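Local coordinates for protein copper-containing nitrite reductase (Hyphomicrobium denitrificans 1NES1, PDB 6TFO) that probably reduces nitrite to nitric oxide at bound copper, taking electrons from a cytochrome c, as a three-domain homotrimeric enzyme, at residues R162-V167 and R201-D206; E301-K306 and E319-E324; G411-L416 and V429-V434. All blocks are in the same frame, centred on the assembly; numbering follows the deposited sequence.

How the interactions relate
Following the chain from the N terminus, the three contacts lie in series and none nests in or crosses another. Interaction 1 closes first: 201-206 returns to 162-167 across 33 mostly strand residues, tying the start of strand 166-181 to the end of strand 200-203. Interaction 2 closes a loop of 12 residues, laying helix 318-323 against the chain that leaves strand 293-302. Interaction 3 also closes 12 residues, pairing strands 412-418 and 430-434 as a hairpin. The contacts stay separate in space: centres of interactions 1 and 2 are about 39 Å apart, and even interactions 2 and 3, on opposite sides of the chain's centre, keep about 11 Å between nearest atoms.

Interaction 1: residues R162-V167 and R201-D206; sequences RQAKTV and RVRVGD
Arg162 grips the carboxylate of Asp206 end-on in a bidentate salt bridge. Arg162 NH2 lies 2.7 Å from Asp206 OD2, and Arg162 NH1 lies 3.0 Å from Asp206 OD1. Both bonds are almost straight, and the guanidinium and carboxylate planes are only 15° apart. An extended chain from CG to NE carries the guanidinium there.

Main-chain donors complete the grip. Lys165 N reaches OD1 of Asp206 on its anti side at 2.9 Å, well out of the carboxylate plane, and Arg203 N comes to OD2 of Asp206 from above that plane at 2.8 Å. This second bond falls within a type II turn, Arg203 to Asp206. An alanine in place of Asp206 would probably leave the Arg162 guanidinium without its countercharge and both backbone N-H groups without their acceptor.

Arg203 NE makes a weak bond to Arg162 O (2.9 Å, 126° at the hydrogen), while Val167 CG1 packs on Val202 CG1 at 4.2 Å. Thr207 pairs with Lys165 and Val167 through the backbone. Asp206 is buried although the contact lies at the surface, and with four N-H donors, two from a guanidinium, its carboxylate is likely to stay ionised; it fastens two strand ends of this cupredoxin domain.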
ATOM      1  N   ARG C 162      13.094 -61.088 -30.572  1.00 59.90           N
ATOM      2  CA  ARG C 162      14.572 -61.219 -30.582  1.00 59.50           C
ATOM      3  C   ARG C 162      14.999 -61.553 -29.156  1.00 62.33           C
ATOM      4  O   ARG C 162      14.153 -61.401 -28.233  1.00 58.80           O
ATOM      5  CB  ARG C 162      15.284 -59.958 -31.089  1.00 64.11           C
ATOM      6  CG  ARG C 162      15.184 -58.743 -30.172  1.00 75.97           C
ATOM      7  CD  ARG C 162      16.367 -57.757 -30.249  1.00 80.86           C
ATOM      8  NE  ARG C 162      16.191 -56.486 -29.514  1.00 78.07           N
ATOM      9  CZ  ARG C 162      16.403 -56.300 -28.196  1.00 74.01           C
ATOM     10  NH1 ARG C 162      16.827 -57.288 -27.420  1.00 72.27           N
ATOM     11  NH2 ARG C 162      16.180 -55.118 -27.653  1.00 69.43           N
ATOM     12  N   GLN C 163      16.240 -62.014 -28.985  1.00 66.42           N
ATOM     13  CA  GLN C 163      16.785 -62.342 -27.644  1.00 76.60           C
ATOM     14  C   GLN C 163      17.137 -61.031 -26.928  1.00 76.50           C
ATOM     15  O   GLN C 163      17.477 -60.042 -27.628  1.00 58.38           O
ATOM     16  CB  GLN C 163      18.001 -63.273 -27.750  1.00 89.19           C
ATOM     17  CG  GLN C 163      17.825 -64.635 -27.086  1.00 88.31           C
ATOM     18  CD  GLN C 163      16.909 -65.545 -27.862  1.00 87.79           C
ATOM     19  OE1 GLN C 163      15.689 -65.504 -27.700  1.00 74.87           O
ATOM     20  NE2 GLN C 163      17.501 -66.366 -28.716  1.00 91.43           N
ATOM     21  N   ALA C 164      17.074 -61.041 -25.592  1.00 72.62           N
ATOM     22  CA  ALA C 164      17.705 -60.027 -24.722  1.00 70.20           C
ATOM     23  C   ALA C 164      19.117 -59.772 -25.253  1.00 75.94           C
ATOM     24  O   ALA C 164      19.725 -60.715 -25.797  1.00 84.74           O
ATOM     25  CB  ALA C 164      17.729 -60.505 -23.290  1.00 68.70           C
ATOM     26  N   LYS C 165      19.614 -58.541 -25.138  1.00 77.66           N
ATOM     27  CA  LYS C 165      20.980 -58.167 -25.597  1.00 75.39           C
ATOM     28  C   LYS C 165      21.430 -56.884 -24.887  1.00 74.66           C
ATOM     29  O   LYS C 165      20.621 -56.276 -24.149  1.00 71.42           O
ATOM     30  CB  LYS C 165      21.016 -57.997 -27.119  1.00 70.53           C
ATOM     31  CG  LYS C 165      20.254 -56.790 -27.632  1.00 72.06           C
ATOM     32  CD  LYS C 165      19.913 -56.818 -29.092  1.00 72.75           C
ATOM     33  CE  LYS C 165      19.765 -55.419 -29.655  1.00 77.03           C
ATOM     34  NZ  LYS C 165      20.139 -55.349 -31.085  1.00 79.75           N
ATOM     35  N   THR C 166      22.683 -56.499 -25.117  1.00 69.17           N
ATOM     36  CA  THR C 166      23.253 -55.203 -24.688  1.00 67.20           C
ATOM     37  C   THR C 166      22.820 -54.130 -25.691  1.00 64.66           C
ATOM     38  O   THR C 166      23.072 -54.322 -26.889  1.00 58.30           O
ATOM     39  CB  THR C 166      24.772 -55.301 -24.546  1.00 71.05           C
ATOM     40  OG1 THR C 166      25.019 -56.098 -23.389  1.00 64.58           O
ATOM     41  CG2 THR C 166      25.441 -53.952 -24.398  1.00 76.76           C
ATOM     42  N   VAL C 167      22.181 -53.059 -25.202  1.00 69.08           N
ATOM     43  CA  VAL C 167      21.691 -51.885 -25.992  1.00 67.61           C
ATOM     44  C   VAL C 167      22.416 -50.621 -25.497  1.00 62.78           C
ATOM     45  O   VAL C 167      22.277 -50.275 -24.306  1.00 58.06           O
ATOM     46  CB  VAL C 167      20.160 -51.726 -25.873  1.00 66.04           C
ATOM     47  CG1 VAL C 167      19.630 -50.585 -26.723  1.00 70.64           C
ATOM     48  CG2 VAL C 167      19.434 -52.996 -26.228  1.00 70.44           C
ATOM     49  N   ARG C 201      13.230 -47.472 -26.051  1.00 58.77           N
ATOM     50  CA  ARG C 201      12.469 -48.733 -26.264  1.00 51.93           C
ATOM     51  C   ARG C 201      13.469 -49.888 -26.210  1.00 47.27           C
ATOM     52  O   ARG C 201      14.373 -49.951 -27.072  1.00 46.11           O
ATOM     53  CB  ARG C 201      11.722 -48.687 -27.600  1.00 51.65           C
ATOM     54  CG  ARG C 201      10.558 -49.661 -27.680  1.00 53.19           C
ATOM     55  CD  ARG C 201       9.622 -49.309 -28.817  1.00 54.27           C
ATOM     56  NE  ARG C 201       8.380 -50.082 -28.776  1.00 50.56           N
ATOM     57  CZ  ARG C 201       7.227 -49.709 -29.333  1.00 46.78           C
ATOM     58  NH1 ARG C 201       7.112 -48.549 -29.960  1.00 43.99           N
ATOM     59  NH2 ARG C 201       6.176 -50.496 -29.233  1.00 49.64           N
ATOM     60  N   VAL C 202      13.356 -50.711 -25.181  1.00 42.98           N
ATOM     61  CA  VAL C 202      14.169 -51.938 -25.002  1.00 46.32           C
ATOM     62  C   VAL C 202      13.223 -53.110 -24.691  1.00 52.56           C
ATOM     63  O   VAL C 202      11.976 -52.910 -24.589  1.00 52.49           O
ATOM     64  CB  VAL C 202      15.227 -51.721 -23.904  1.00 46.51           C
ATOM     65  CG1 VAL C 202      16.173 -50.588 -24.283  1.00 45.57           C
ATOM     66  CG2 VAL C 202      14.602 -51.492 -22.526  1.00 47.93           C
ATOM     67  N   ARG C 203      13.796 -54.309 -24.593  1.00 56.43           N
ATOM     68  CA  ARG C 203      13.085 -55.561 -24.254  1.00 52.81           C
ATOM     69  C   ARG C 203      13.489 -55.907 -22.818  1.00 50.24           C
ATOM     70  O   ARG C 203      14.661 -55.669 -22.480  1.00 50.88           O
ATOM     71  CB  ARG C 203      13.488 -56.603 -25.298  1.00 59.81           C
ATOM     72  CG  ARG C 203      12.961 -58.001 -25.028  1.00 70.43           C
ATOM     73  CD  ARG C 203      13.929 -59.035 -25.586  1.00 82.99           C
ATOM     74  NE  ARG C 203      13.293 -60.340 -25.701  1.00 81.69           N
ATOM     75  CZ  ARG C 203      13.129 -61.200 -24.692  1.00 82.98           C
ATOM     76  NH1 ARG C 203      13.595 -60.939 -23.480  1.00 83.81           N
ATOM     77  NH2 ARG C 203      12.516 -62.346 -24.909  1.00 96.39           N
ATOM     78  N   VAL C 204      12.575 -56.409 -21.983  1.00 50.46           N
ATOM     79  CA  VAL C 204      12.946 -56.897 -20.620  1.00 49.59           C
ATOM     80  C   VAL C 204      14.113 -57.876 -20.782  1.00 55.83           C
ATOM     81  O   VAL C 204      14.170 -58.586 -21.831  1.00 57.59           O
ATOM     82  CB  VAL C 204      11.768 -57.513 -19.843  1.00 51.62           C
ATOM     83  CG1 VAL C 204      11.189 -58.764 -20.512  1.00 51.86           C
ATOM     84  CG2 VAL C 204      12.155 -57.782 -18.391  1.00 51.89           C
ATOM     85  N   GLY C 205      15.027 -57.889 -19.810  1.00 54.08           N
ATOM     86  CA  GLY C 205      16.254 -58.708 -19.856  1.00 54.91           C
ATOM     87  C   GLY C 205      17.417 -57.992 -20.519  1.00 54.61           C
ATOM     88  O   GLY C 205      18.562 -58.355 -20.202  1.00 67.46           O
ATOM     89  N   ASP C 206      17.161 -57.004 -21.384  1.00 54.53           N
ATOM     90  CA  ASP C 206      18.228 -56.204 -22.042  1.00 52.15           C
ATOM     91  C   ASP C 206      19.170 -55.604 -20.988  1.00 55.32           C
ATOM     92  O   ASP C 206      18.719 -55.318 -19.859  1.00 48.20           O
ATOM     93  CB  ASP C 206      17.658 -55.099 -22.927  1.00 48.04           C
ATOM     94  CG  ASP C 206      17.161 -55.589 -24.270  1.00 48.28           C
ATOM     95  OD1 ASP C 206      17.440 -56.738 -24.584  1.00 54.44           O
ATOM     96  OD2 ASP C 206      16.502 -54.806 -24.989  1.00 48.09           O
TER

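Interaction 2: residues E301-K306 and E319-E324; sequences EIYTVK and EKLISE
Tyr303 lays one face of its ring against the backbone and side chain of Leu321. Leu321 CD1 stands 3.8 Å from the Tyr303 ring centroid and 25° off the ring normal, a CH-pi contact over the face, and Leu321 CA comes to 3.4 Å from Tyr303 CD2. The two side chains cross at about a right angle. Glu324 CA lies at the ring's edge, 3.8 Å from Tyr303 CE2. Beside this apolar contact, Lys320 reaches across to the chain beyond the tyrosine. Its NZ donates to Thr304 O at 2.7 Å, in the carbonyl plane, and to Val305 O at 2.9 Å, approaching the latter from above its carbonyl plane. The Lys320 chain is extended beyond CG (chi2 178°), which spans the distance from the helix to these two carbonyls.

The helix carrying Lys320 and Leu321 ends in a Schellman motif: Glu324 leaves helical geometry with a positive phi of 63°, and the turn brings its CA to the tyrosine edge. The short helix 318-323 packs against the chain just after it leaves strand 293-302.

A second shell sets the groups in place. Tyr303 OH donates to Glu301 OE1 at 2.7 Å, and Glu301 is itself held by the backbone N of Asn362 and Phe363. Lys320 NZ has a further partner in the carboxylate of Glu327, which probably offsets its charge. Thr304 OG1 donates to Lys306 O at 2.7 Å, a bond spanning the residues whose carbonyls Lys320 grips. Farther out, helix 268-274, which carries the copper ligand His271, touches both Tyr303 and Leu321 through Thr273; the side chains of Leu321 and His271 are about 9 Å apart. The carboxylate of Glu324 forms a salt bridge with Arg423 of the second subunit.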
ATOM      1  N   GLU C 301       4.435 -28.778 -16.676  1.00 44.50           N
ATOM      2  CA  GLU C 301       4.097 -27.393 -16.275  1.00 45.67           C
ATOM      3  C   GLU C 301       5.353 -26.510 -16.380  1.00 44.66           C
ATOM      4  O   GLU C 301       6.476 -26.997 -16.172  1.00 44.79           O
ATOM      5  CB  GLU C 301       3.518 -27.356 -14.852  1.00 49.19           C
ATOM      6  CG  GLU C 301       2.560 -28.490 -14.487  1.00 46.95           C
ATOM      7  CD  GLU C 301       3.103 -29.520 -13.513  1.00 46.63           C
ATOM      8  OE1 GLU C 301       3.949 -29.153 -12.657  1.00 51.70           O
ATOM      9  OE2 GLU C 301       2.662 -30.685 -13.579  1.00 46.33           O
ATOM     10  N   ILE C 302       5.152 -25.233 -16.678  1.00 42.71           N
ATOM     11  CA  ILE C 302       6.211 -24.192 -16.641  1.00 46.62           C
ATOM     12  C   ILE C 302       5.697 -23.050 -15.749  1.00 43.36           C
ATOM     13  O   ILE C 302       4.502 -22.690 -15.837  1.00 38.74           O
ATOM     14  CB  ILE C 302       6.616 -23.784 -18.080  1.00 47.96           C
ATOM     15  CG1 ILE C 302       7.414 -24.905 -18.751  1.00 45.64           C
ATOM     16  CG2 ILE C 302       7.376 -22.467 -18.092  1.00 51.08           C
ATOM     17  CD1 ILE C 302       7.817 -24.623 -20.175  1.00 44.05           C
ATOM     18  N   TYR C 303       6.582 -22.560 -14.885  1.00 44.38           N
ATOM     19  CA  TYR C 303       6.303 -21.601 -13.787  1.00 47.20           C
ATOM     20  C   TYR C 303       7.012 -20.284 -14.120  1.00 45.39           C
ATOM     21  O   TYR C 303       8.201 -20.125 -13.810  1.00 49.28           O
ATOM     22  CB  TYR C 303       6.780 -22.191 -12.454  1.00 43.96           C
ATOM     23  CG  TYR C 303       6.101 -23.468 -12.053  1.00 44.96           C
ATOM     24  CD1 TYR C 303       6.462 -24.682 -12.623  1.00 47.37           C
ATOM     25  CD2 TYR C 303       5.080 -23.469 -11.116  1.00 43.64           C
ATOM     26  CE1 TYR C 303       5.836 -25.870 -12.258  1.00 44.02           C
ATOM     27  CE2 TYR C 303       4.447 -24.645 -10.738  1.00 42.52           C
ATOM     28  CZ  TYR C 303       4.819 -25.851 -11.311  1.00 42.63           C
ATOM     29  OH  TYR C 303       4.192 -27.014 -10.958  1.00 39.89           O
ATOM     30  N   THR C 304       6.311 -19.368 -14.782  1.00 42.89           N
ATOM     31  CA  THR C 304       6.887 -18.093 -15.266  1.00 40.49           C
ATOM     32  C   THR C 304       6.492 -16.941 -14.346  1.00 40.50           C
ATOM     33  O   THR C 304       5.366 -16.973 -13.785  1.00 41.04           O
ATOM     34  CB  THR C 304       6.466 -17.805 -16.709  1.00 40.73           C
ATOM     35  OG1 THR C 304       5.038 -17.795 -16.778  1.00 35.48           O
ATOM     36  CG2 THR C 304       7.029 -18.819 -17.680  1.00 41.95           C
ATOM     37  N   VAL C 305       7.391 -15.954 -14.246  1.00 40.99           N
ATOM     38  CA  VAL C 305       7.186 -14.657 -13.543  1.00 41.70           C
ATOM     39  C   VAL C 305       5.896 -14.024 -14.076  1.00 43.07           C
ATOM     40  O   VAL C 305       5.044 -13.677 -13.249  1.00 42.09           O
ATOM     41  CB  VAL C 305       8.399 -13.724 -13.717  1.00 44.84           C
ATOM     42  CG1 VAL C 305       8.115 -12.312 -13.214  1.00 45.36           C
ATOM     43  CG2 VAL C 305       9.654 -14.280 -13.046  1.00 45.14           C
ATOM     44  N   LYS C 306       5.759 -13.912 -15.401  1.00 47.12           N
ATOM     45  CA  LYS C 306       4.620 -13.226 -16.072  1.00 48.38           C
ATOM     46  C   LYS C 306       3.534 -14.234 -16.422  1.00 48.96           C
ATOM     47  O   LYS C 306       3.818 -15.394 -16.720  1.00 45.43           O
ATOM     48  CB  LYS C 306       5.038 -12.518 -17.369  1.00 52.14           C
ATOM     49  CG  LYS C 306       6.120 -11.451 -17.255  1.00 57.48           C
ATOM     50  CD  LYS C 306       5.732 -10.277 -16.387  1.00 66.16           C
ATOM     51  CE  LYS C 306       6.803  -9.209 -16.339  1.00 72.54           C
ATOM     52  NZ  LYS C 306       6.225  -7.905 -15.948  1.00 82.59           N
ATOM     53  N   GLU C 319       9.155 -18.956  -6.498  1.00 47.87           N
ATOM     54  CA  GLU C 319       8.066 -19.018  -5.485  1.00 50.12           C
ATOM     55  C   GLU C 319       6.858 -19.734  -6.091  1.00 44.10           C
ATOM     56  O   GLU C 319       6.191 -20.438  -5.347  1.00 46.42           O
ATOM     57  CB  GLU C 319       7.684 -17.652  -4.916  1.00 57.60           C
ATOM     58  CG  GLU C 319       7.763 -17.639  -3.391  1.00 69.43           C
ATOM     59  CD  GLU C 319       9.174 -17.799  -2.806  1.00 78.76           C
ATOM     60  OE1 GLU C 319       9.751 -16.757  -2.390  1.00 83.07           O
ATOM     61  OE2 GLU C 319       9.713 -18.954  -2.779  1.00 71.10           O
ATOM     62  N   LYS C 320       6.614 -19.597  -7.395  1.00 40.98           N
ATOM     63  CA  LYS C 320       5.492 -20.280  -8.086  1.00 42.42           C
ATOM     64  C   LYS C 320       5.786 -21.790  -8.185  1.00 42.95           C
ATOM     65  O   LYS C 320       4.874 -22.593  -7.921  1.00 42.39           O
ATOM     66  CB  LYS C 320       5.246 -19.643  -9.454  1.00 42.09           C
ATOM     67  CG  LYS C 320       4.457 -18.344  -9.405  1.00 43.75           C
ATOM     68  CD  LYS C 320       4.292 -17.740 -10.763  1.00 45.61           C
ATOM     69  CE  LYS C 320       3.715 -16.339 -10.729  1.00 45.51           C
ATOM     70  NZ  LYS C 320       3.496 -15.851 -12.112  1.00 48.54           N
ATOM     71  N   LEU C 321       7.021 -22.155  -8.522  1.00 42.93           N
ATOM     72  CA  LEU C 321       7.462 -23.567  -8.641  1.00 44.02           C
ATOM     73  C   LEU C 321       7.249 -24.286  -7.301  1.00 42.14           C
ATOM     74  O   LEU C 321       6.533 -25.291  -7.302  1.00 45.85           O
ATOM     75  CB  LEU C 321       8.925 -23.620  -9.099  1.00 41.69           C
ATOM     76  CG  LEU C 321       9.520 -25.022  -9.218  1.00 41.69           C
ATOM     77  CD1 LEU C 321       8.742 -25.871 -10.205  1.00 40.30           C
ATOM     78  CD2 LEU C 321      10.982 -24.957  -9.611  1.00 43.47           C
ATOM     79  N   ILE C 322       7.807 -23.795  -6.196  1.00 39.17           N
ATOM     80  CA  ILE C 322       7.729 -24.505  -4.880  1.00 45.97           C
ATOM     81  C   ILE C 322       6.307 -24.442  -4.305  1.00 46.31           C
ATOM     82  O   ILE C 322       6.007 -25.240  -3.398  1.00 49.50           O
ATOM     83  CB  ILE C 322       8.785 -24.010  -3.869  1.00 47.30           C
ATOM     84  CG1 ILE C 322       8.564 -22.560  -3.432  1.00 54.17           C
ATOM     85  CG2 ILE C 322      10.178 -24.248  -4.431  1.00 45.84           C
ATOM     86  CD1 ILE C 322       9.443 -22.149  -2.252  1.00 61.54           C
ATOM     87  N   SER C 323       5.456 -23.538  -4.788  1.00 50.72           N
ATOM     88  CA  SER C 323       4.044 -23.379  -4.336  1.00 52.55           C
ATOM     89  C   SER C 323       3.085 -24.062  -5.312  1.00 46.22           C
ATOM     90  O   SER C 323       1.876 -24.036  -5.034  1.00 49.17           O
ATOM     91  CB  SER C 323       3.652 -21.929  -4.190  1.00 49.84           C
ATOM     92  OG  SER C 323       4.609 -21.203  -3.445  1.00 69.26           O
ATOM     93  N   GLU C 324       3.587 -24.592  -6.428  1.00 43.60           N
ATOM     94  CA  GLU C 324       2.770 -25.361  -7.406  1.00 50.56           C
ATOM     95  C   GLU C 324       1.706 -24.433  -8.006  1.00 51.82           C
ATOM     96  O   GLU C 324       0.510 -24.792  -7.976  1.00 46.49           O
ATOM     97  CB  GLU C 324       2.129 -26.587  -6.736  1.00 47.92           C
ATOM     98  CG  GLU C 324       3.125 -27.459  -5.989  1.00 45.69           C
ATOM     99  CD  GLU C 324       2.571 -28.757  -5.440  1.00 46.66           C
ATOM    100  OE1 GLU C 324       1.473 -29.153  -5.834  1.00 47.24           O
ATOM    101  OE2 GLU C 324       3.245 -29.359  -4.613  1.00 47.68           O
TER

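Interaction 3: residues G411-L416 and V429-V434; sequences GGRYVL and VGFLNV
The Phe431 ring carries the Arg413 side chain over one face. Arg413 CD stands 3.6 Å from the Phe431 ring centroid, just 9° off the normal, a CH-pi contact. Farther out, Arg413 CZ lies 4.4 Å from that centroid in an off-centre cation-pi contact, with guanidinium and ring planes 44° apart. A bend at chi3 (-81°) folds the arginine over the ring, whose edge meets Val415 CG2. The Tyr414 ring, on the other face of the sheet, receives Val434 CG2 at its edge, 3.9 Å from Tyr414 CD2; its hydroxyl bonds to Arg410 O.

Asn433 lies alongside Arg413, and one water accepts from Asn433 ND2 and Arg413 NH1. Six backbone bonds join the antiparallel strands: Gly412 with Val434, Tyr414 with Leu432 and Leu416 with Gly430 are hydrogen-bonded pairs. Val415 CG1 and Val429 CG2 pack tightly at 3.5 Å.

Strand 412-418 leads to His419, a copper ligand of this protein, and the Val415 side chain is about 9 Å from a bound copper ion. The hairpin supplies two inner strands of a cupredoxin sheet: strand 365-370 flanks 412-418, strand 344-345 flanks 430-434, and helix 337-341 meets Val429 and Phe431 through Thr339.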
ATOM      1  N   GLY C 411     -14.136 -40.695 -38.547  1.00 59.79           N
ATOM      2  CA  GLY C 411     -13.273 -39.519 -38.733  1.00 66.18           C
ATOM      3  C   GLY C 411     -13.600 -38.421 -37.739  1.00 66.35           C
ATOM      4  O   GLY C 411     -14.643 -38.523 -37.038  1.00 61.85           O
ATOM      5  N   GLY C 412     -12.721 -37.421 -37.689  1.00 69.63           N
ATOM      6  CA  GLY C 412     -12.873 -36.207 -36.867  1.00 67.09           C
ATOM      7  C   GLY C 412     -11.530 -35.628 -36.441  1.00 62.22           C
ATOM      8  O   GLY C 412     -10.471 -36.261 -36.670  1.00 62.92           O
ATOM      9  N   ARG C 413     -11.564 -34.442 -35.839  1.00 58.91           N
ATOM     10  CA  ARG C 413     -10.462 -33.901 -35.008  1.00 57.35           C
ATOM     11  C   ARG C 413     -10.714 -34.361 -33.569  1.00 55.86           C
ATOM     12  O   ARG C 413     -11.700 -33.905 -32.962  1.00 49.82           O
ATOM     13  CB  ARG C 413     -10.404 -32.380 -35.139  1.00 59.64           C
ATOM     14  CG  ARG C 413      -9.642 -31.697 -34.011  1.00 64.57           C
ATOM     15  CD  ARG C 413      -9.431 -30.229 -34.286  1.00 62.66           C
ATOM     16  NE  ARG C 413      -8.295 -30.099 -35.181  1.00 65.23           N
ATOM     17  CZ  ARG C 413      -8.287 -29.401 -36.306  1.00 70.05           C
ATOM     18  NH1 ARG C 413      -7.182 -29.361 -37.035  1.00 70.07           N
ATOM     19  NH2 ARG C 413      -9.369 -28.739 -36.689  1.00 70.00           N
ATOM     20  N   TYR C 414      -9.909 -35.298 -33.071  1.00 52.72           N
ATOM     21  CA  TYR C 414     -10.025 -35.807 -31.686  1.00 55.55           C
ATOM     22  C   TYR C 414      -9.071 -34.973 -30.827  1.00 52.54           C
ATOM     23  O   TYR C 414      -7.944 -34.659 -31.281  1.00 49.20           O
ATOM     24  CB  TYR C 414      -9.780 -37.315 -31.664  1.00 61.26           C
ATOM     25  CG  TYR C 414     -10.815 -38.131 -32.406  1.00 70.67           C
ATOM     26  CD1 TYR C 414     -11.994 -38.539 -31.789  1.00 74.82           C
ATOM     27  CD2 TYR C 414     -10.611 -38.515 -33.725  1.00 67.36           C
ATOM     28  CE1 TYR C 414     -12.936 -39.304 -32.464  1.00 71.76           C
ATOM     29  CE2 TYR C 414     -11.538 -39.286 -34.409  1.00 63.74           C
ATOM     30  CZ  TYR C 414     -12.703 -39.691 -33.773  1.00 69.85           C
ATOM     31  OH  TYR C 414     -13.627 -40.457 -34.431  1.00 67.36           O
ATOM     32  N   VAL C 415      -9.516 -34.577 -29.637  1.00 47.59           N
ATOM     33  CA  VAL C 415      -8.789 -33.553 -28.839  1.00 46.91           C
ATOM     34  C   VAL C 415      -8.283 -34.169 -27.543  1.00 42.58           C
ATOM     35  O   VAL C 415      -9.121 -34.517 -26.710  1.00 40.57           O
ATOM     36  CB  VAL C 415      -9.668 -32.325 -28.566  1.00 49.12           C
ATOM     37  CG1 VAL C 415      -8.919 -31.288 -27.750  1.00 48.64           C
ATOM     38  CG2 VAL C 415     -10.169 -31.712 -29.863  1.00 50.35           C
ATOM     39  N   LEU C 416      -6.957 -34.213 -27.387  1.00 42.96           N
ATOM     40  CA  LEU C 416      -6.256 -34.615 -26.142  1.00 41.21           C
ATOM     41  C   LEU C 416      -6.344 -33.473 -25.122  1.00 41.91           C
ATOM     42  O   LEU C 416      -5.971 -32.343 -25.476  1.00 41.18           O
ATOM     43  CB  LEU C 416      -4.785 -34.900 -26.465  1.00 44.96           C
ATOM     44  CG  LEU C 416      -4.459 -36.201 -27.202  1.00 43.56           C
ATOM     45  CD1 LEU C 416      -4.977 -36.171 -28.639  1.00 45.10           C
ATOM     46  CD2 LEU C 416      -2.954 -36.433 -27.190  1.00 43.14           C
ATOM     47  N   VAL C 429      -3.709 -28.507 -24.719  1.00 43.81           N
ATOM     48  CA  VAL C 429      -4.677 -29.085 -25.695  1.00 44.41           C
ATOM     49  C   VAL C 429      -3.865 -29.625 -26.883  1.00 45.35           C
ATOM     50  O   VAL C 429      -2.814 -29.031 -27.207  1.00 40.74           O
ATOM     51  CB  VAL C 429      -5.725 -28.035 -26.097  1.00 42.96           C
ATOM     52  CG1 VAL C 429      -5.086 -26.902 -26.876  1.00 46.40           C
ATOM     53  CG2 VAL C 429      -6.871 -28.622 -26.892  1.00 43.41           C
ATOM     54  N   GLY C 430      -4.283 -30.767 -27.435  1.00 48.18           N
ATOM     55  CA  GLY C 430      -3.664 -31.406 -28.613  1.00 47.70           C
ATOM     56  C   GLY C 430      -4.732 -31.911 -29.565  1.00 47.48           C
ATOM     57  O   GLY C 430      -5.884 -32.184 -29.120  1.00 45.51           O
ATOM     58  N   PHE C 431      -4.367 -32.036 -30.836  1.00 48.24           N
ATOM     59  CA  PHE C 431      -5.252 -32.555 -31.908  1.00 47.97           C
ATOM     60  C   PHE C 431      -4.727 -33.894 -32.450  1.00 50.37           C
ATOM     61  O   PHE C 431      -3.503 -34.061 -32.708  1.00 52.80           O
ATOM     62  CB  PHE C 431      -5.393 -31.504 -32.996  1.00 44.65           C
ATOM     63  CG  PHE C 431      -6.095 -30.250 -32.561  1.00 46.02           C
ATOM     64  CD1 PHE C 431      -7.045 -30.283 -31.550  1.00 51.92           C
ATOM     65  CD2 PHE C 431      -5.833 -29.041 -33.191  1.00 42.22           C
ATOM     66  CE1 PHE C 431      -7.708 -29.129 -31.164  1.00 53.22           C
ATOM     67  CE2 PHE C 431      -6.501 -27.890 -32.811  1.00 46.00           C
ATOM     68  CZ  PHE C 431      -7.438 -27.932 -31.801  1.00 51.56           C
ATOM     69  N   LEU C 432      -5.650 -34.845 -32.568  1.00 51.29           N
ATOM     70  CA  LEU C 432      -5.517 -36.079 -33.383  1.00 51.51           C
ATOM     71  C   LEU C 432      -6.444 -35.912 -34.586  1.00 52.79           C
ATOM     72  O   LEU C 432      -7.697 -35.993 -34.392  1.00 48.43           O
ATOM     73  CB  LEU C 432      -5.901 -37.295 -32.536  1.00 51.15           C
ATOM     74  CG  LEU C 432      -6.057 -38.616 -33.286  1.00 53.06           C
ATOM     75  CD1 LEU C 432      -4.826 -38.933 -34.125  1.00 55.86           C
ATOM     76  CD2 LEU C 432      -6.317 -39.735 -32.302  1.00 52.45           C
ATOM     77  N   ASN C 433      -5.844 -35.638 -35.750  1.00 47.07           N
ATOM     78  CA  ASN C 433      -6.560 -35.335 -37.011  1.00 49.23           C
ATOM     79  C   ASN C 433      -6.763 -36.649 -37.777  1.00 54.95           C
ATOM     80  O   ASN C 433      -5.763 -37.375 -37.996  1.00 55.78           O
ATOM     81  CB  ASN C 433      -5.811 -34.274 -37.811  1.00 50.03           C
ATOM     82  CG  ASN C 433      -5.675 -32.974 -37.044  1.00 47.31           C
ATOM     83  OD1 ASN C 433      -6.660 -32.432 -36.558  1.00 47.08           O
ATOM     84  ND2 ASN C 433      -4.461 -32.464 -36.925  1.00 47.37           N
ATOM     85  N   VAL C 434      -8.017 -36.953 -38.122  1.00 54.30           N
ATOM     86  CA  VAL C 434      -8.451 -38.219 -38.774  1.00 50.66           C
ATOM     87  C   VAL C 434      -9.510 -37.862 -39.827  1.00 57.62           C
ATOM     88  O   VAL C 434     -10.679 -37.647 -39.433  1.00 49.44           O
ATOM     89  CB  VAL C 434      -9.017 -39.202 -37.732  1.00 52.45           C
ATOM     90  CG1 VAL C 434      -9.317 -40.566 -38.341  1.00 56.22           C
ATOM     91  CG2 VAL C 434      -8.101 -39.361 -36.530  1.00 55.71           C
TER
HETATM   92  O   HOH W   1      -4.088 -29.929 -36.260  1.00 48.07           O